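Local coordinates for peptide methionine sulfoxide reductase MsrA (Treponema denticola ATCC 35405, PDB 5FA9), which probably repairs oxidised proteins by reducing methionine sulfoxide back to methionine, as a fusion of MsrA and MsrB reductases, at residues B[67-72]-B[94-99]. The protein carries 2 engineered substitutions. Sequence-based numbering, arbitrary orientation.
Sequences ELLAHY and TGIYYV
I96 reaches from its strand toward helix 67-72 and meets two side chains one turn apart, L69 and Y72. The close-packed part is here: CD1 of I96 lies 3.7 Å from CD2 of L69, and CG1 of I96 comes equally near to CE2 of Y72, meeting the ring obliquely. L69 starts off to one side of the strand, and one methyl branch at its end closes the distance. With chi1 at 172°, the Y72 ring swings off the helix opposite the backbone N and reaches across to the start of the strand. OH of Y72 stops 3.1 Å from N of G95 and 3.5 Å from CB of T94. That buried hydroxyl is hydrogen-bonded to the carbonyl of A8 on strand 2-8, the neighbour of 95-98 in the sheet, so the ring's far end is held to the sheet by a polar bond as well as by packing. F110 and I107 of helix 104-115 add to the apolar cluster, touching L69 and I96 respectively.

Beyond this cluster the two segments draw apart. Their axes come no nearer than 11.3 Å and run at 154°, roughly antiparallel, and only 196 Å² is buried between them. Partly exposed A70 touches Y163 and F110 instead, and on the side of the helix turned from the strand NE2 of H71 donates, in its ring plane, to the anti lone pair of OE1 of E67, 3.2 Å away. That carboxylate oxygen also bonds T241 of the MsrB part.

Helix 65-74 and helix 104-115 thus pack against the mixed sheet, the layered alpha/beta arrangement of the MsrA fold.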
ATOM      1  N   GLU B  67       2.784   1.757  16.686  1.00 32.99           N
ATOM      2  CA  GLU B  67       3.402   3.069  16.832  1.00 33.48           C
ATOM      3  C   GLU B  67       2.489   4.169  16.298  1.00 29.48           C
ATOM      4  O   GLU B  67       2.377   5.237  16.899  1.00 37.38           O
ATOM      5  CB  GLU B  67       4.756   3.119  16.119  1.00 33.01           C
ATOM      6  CG  GLU B  67       5.426   4.487  16.188  1.00 29.46           C
ATOM      7  CD  GLU B  67       6.827   4.493  15.609  1.00 43.57           C
ATOM      8  OE1 GLU B  67       7.402   5.593  15.461  1.00 41.78           O
ATOM      9  OE2 GLU B  67       7.356   3.404  15.305  1.00 44.89           O
ATOM     10  N   LEU B  68       1.836   3.903  15.169  1.00 31.02           N
ATOM     11  CA  LEU B  68       0.923   4.869  14.566  1.00 38.80           C
ATOM     12  C   LEU B  68      -0.236   5.206  15.498  1.00 36.41           C
ATOM     13  O   LEU B  68      -0.637   6.365  15.611  1.00 36.99           O
ATOM     14  CB  LEU B  68       0.384   4.343  13.236  1.00 33.85           C
ATOM     15  CG  LEU B  68       1.353   4.352  12.054  1.00 39.03           C
ATOM     16  CD1 LEU B  68       0.645   3.890  10.795  1.00 32.06           C
ATOM     17  CD2 LEU B  68       1.946   5.738  11.857  1.00 35.77           C
ATOM     18  N   LEU B  69      -0.772   4.189  16.165  1.00 36.57           N
ATOM     19  CA  LEU B  69      -1.855   4.398  17.115  1.00 38.73           C
ATOM     20  C   LEU B  69      -1.328   5.075  18.375  1.00 35.90           C
ATOM     21  O   LEU B  69      -2.054   5.807  19.047  1.00 39.57           O
ATOM     22  CB  LEU B  69      -2.537   3.073  17.457  1.00 37.88           C
ATOM     23  CG  LEU B  69      -3.322   2.432  16.311  1.00 38.78           C
ATOM     24  CD1 LEU B  69      -3.993   1.145  16.764  1.00 35.70           C
ATOM     25  CD2 LEU B  69      -4.346   3.410  15.752  1.00 35.93           C
ATOM     26  N   ALA B  70      -0.061   4.823  18.689  1.00 26.60           N
ATOM     27  CA  ALA B  70       0.589   5.480  19.816  1.00 34.08           C
ATOM     28  C   ALA B  70       0.723   6.976  19.545  1.00 31.45           C
ATOM     29  O   ALA B  70       0.453   7.799  20.419  1.00 38.79           O
ATOM     30  CB  ALA B  70       1.951   4.859  20.088  1.00 24.01           C
ATOM     31  N   HIS B  71       1.145   7.319  18.330  1.00 29.93           N
ATOM     32  CA  HIS B  71       1.215   8.713  17.904  1.00 38.82           C
ATOM     33  C   HIS B  71      -0.166   9.354  17.931  1.00 32.13           C
ATOM     34  O   HIS B  71      -0.321  10.503  18.345  1.00 47.07           O
ATOM     35  CB  HIS B  71       1.809   8.830  16.497  1.00 31.34           C
ATOM     36  CG  HIS B  71       3.293   8.634  16.445  1.00 33.59           C
ATOM     37  ND1 HIS B  71       4.184   9.559  16.944  1.00 40.35           N
ATOM     38  CD2 HIS B  71       4.041   7.625  15.940  1.00 39.92           C
ATOM     39  CE1 HIS B  71       5.417   9.125  16.756  1.00 41.43           C
ATOM     40  NE2 HIS B  71       5.359   7.953  16.148  1.00 41.93           N
ATOM     41  N   TYR B  72      -1.162   8.602  17.475  1.00 33.58           N
ATOM     42  CA  TYR B  72      -2.533   9.090  17.398  1.00 35.36           C
ATOM     43  C   TYR B  72      -3.075   9.485  18.769  1.00 46.51           C
ATOM     44  O   TYR B  72      -3.615  10.579  18.937  1.00 37.27           O
ATOM     45  CB  TYR B  72      -3.434   8.032  16.757  1.00 37.18           C
ATOM     46  CG  TYR B  72      -4.908   8.368  16.806  1.00 45.59           C
ATOM     47  CD1 TYR B  72      -5.433   9.390  16.027  1.00 35.17           C
ATOM     48  CD2 TYR B  72      -5.776   7.651  17.619  1.00 35.90           C
ATOM     49  CE1 TYR B  72      -6.779   9.699  16.066  1.00 33.37           C
ATOM     50  CE2 TYR B  72      -7.124   7.950  17.662  1.00 38.49           C
ATOM     51  CZ  TYR B  72      -7.620   8.975  16.885  1.00 38.26           C
ATOM     52  OH  TYR B  72      -8.961   9.279  16.925  1.00 41.50           O
ATOM     53  N   THR B  94     -13.441  11.848  17.609  1.00 48.14           N
ATOM     54  CA  THR B  94     -12.288  10.971  17.465  1.00 39.48           C
ATOM     55  C   THR B  94     -12.714   9.579  17.021  1.00 46.13           C
ATOM     56  O   THR B  94     -13.708   9.038  17.506  1.00 46.09           O
ATOM     57  CB  THR B  94     -11.491  10.864  18.777  1.00 38.38           C
ATOM     58  OG1 THR B  94     -12.373  10.488  19.843  1.00 44.92           O
ATOM     59  CG2 THR B  94     -10.841  12.195  19.112  1.00 31.87           C
ATOM     60  N   GLY B  95     -11.958   9.004  16.092  1.00 40.02           N
ATOM     61  CA  GLY B  95     -12.266   7.680  15.589  1.00 39.10           C
ATOM     62  C   GLY B  95     -11.123   7.032  14.836  1.00 42.30           C
ATOM     63  O   GLY B  95     -10.274   7.713  14.258  1.00 40.22           O
ATOM     64  N   ILE B  96     -11.108   5.704  14.842  1.00 41.24           N
ATOM     65  CA  ILE B  96     -10.131   4.937  14.082  1.00 36.71           C
ATOM     66  C   ILE B  96     -10.867   4.029  13.107  1.00 39.34           C
ATOM     67  O   ILE B  96     -11.617   3.143  13.516  1.00 40.56           O
ATOM     68  CB  ILE B  96      -9.221   4.096  14.996  1.00 32.56           C
ATOM     69  CG1 ILE B  96      -8.527   4.988  16.026  1.00 34.92           C
ATOM     70  CG2 ILE B  96      -8.198   3.329  14.173  1.00 28.67           C
ATOM     71  CD1 ILE B  96      -7.743   4.223  17.071  1.00 32.05           C
ATOM     72  N   TYR B  97     -10.650   4.251  11.815  1.00 34.08           N
ATOM     73  CA  TYR B  97     -11.398   3.538  10.788  1.00 38.97           C
ATOM     74  C   TYR B  97     -10.487   2.633   9.969  1.00 37.85           C
ATOM     75  O   TYR B  97      -9.420   3.051   9.519  1.00 34.65           O
ATOM     76  CB  TYR B  97     -12.121   4.531   9.877  1.00 39.39           C
ATOM     77  CG  TYR B  97     -12.897   5.582  10.637  1.00 39.31           C
ATOM     78  CD1 TYR B  97     -14.126   5.285  11.213  1.00 38.96           C
ATOM     79  CD2 TYR B  97     -12.398   6.869  10.785  1.00 39.22           C
ATOM     80  CE1 TYR B  97     -14.838   6.243  11.912  1.00 43.96           C
ATOM     81  CE2 TYR B  97     -13.103   7.834  11.481  1.00 37.51           C
ATOM     82  CZ  TYR B  97     -14.321   7.516  12.042  1.00 43.16           C
ATOM     83  OH  TYR B  97     -15.024   8.473  12.736  1.00 41.82           O
ATOM     84  N   TYR B  98     -10.922   1.394   9.774  1.00 38.97           N
ATOM     85  CA  TYR B  98     -10.107   0.403   9.086  1.00 41.35           C
ATOM     86  C   TYR B  98     -10.744  -0.041   7.776  1.00 41.62           C
ATOM     87  O   TYR B  98     -11.968  -0.078   7.644  1.00 39.93           O
ATOM     88  CB  TYR B  98      -9.871  -0.813   9.988  1.00 32.78           C
ATOM     89  CG  TYR B  98     -11.140  -1.507  10.434  1.00 38.18           C
ATOM     90  CD1 TYR B  98     -11.712  -2.516   9.667  1.00 41.45           C
ATOM     91  CD2 TYR B  98     -11.766  -1.156  11.624  1.00 34.16           C
ATOM     92  CE1 TYR B  98     -12.871  -3.151  10.068  1.00 37.21           C
ATOM     93  CE2 TYR B  98     -12.926  -1.787  12.034  1.00 38.25           C
ATOM     94  CZ  TYR B  98     -13.473  -2.784  11.254  1.00 44.70           C
ATOM     95  OH  TYR B  98     -14.627  -3.416  11.658  1.00 45.18           O
ATOM     96  N   VAL B  99      -9.899  -0.382   6.812  1.00 43.60           N
ATOM     97  CA  VAL B  99     -10.351  -0.959   5.556  1.00 47.12           C
ATOM     98  C   VAL B  99      -9.850  -2.399   5.486  1.00 44.35           C
ATOM     99  O   VAL B  99     -10.300  -3.198   4.665  1.00 46.92           O
ATOM    100  CB  VAL B  99      -9.842  -0.143   4.350  1.00 48.85           C
ATOM    101  CG1 VAL B  99      -8.337  -0.291   4.210  1.00 48.75           C
ATOM    102  CG2 VAL B  99     -10.541  -0.564   3.073  1.00 65.43           C
TER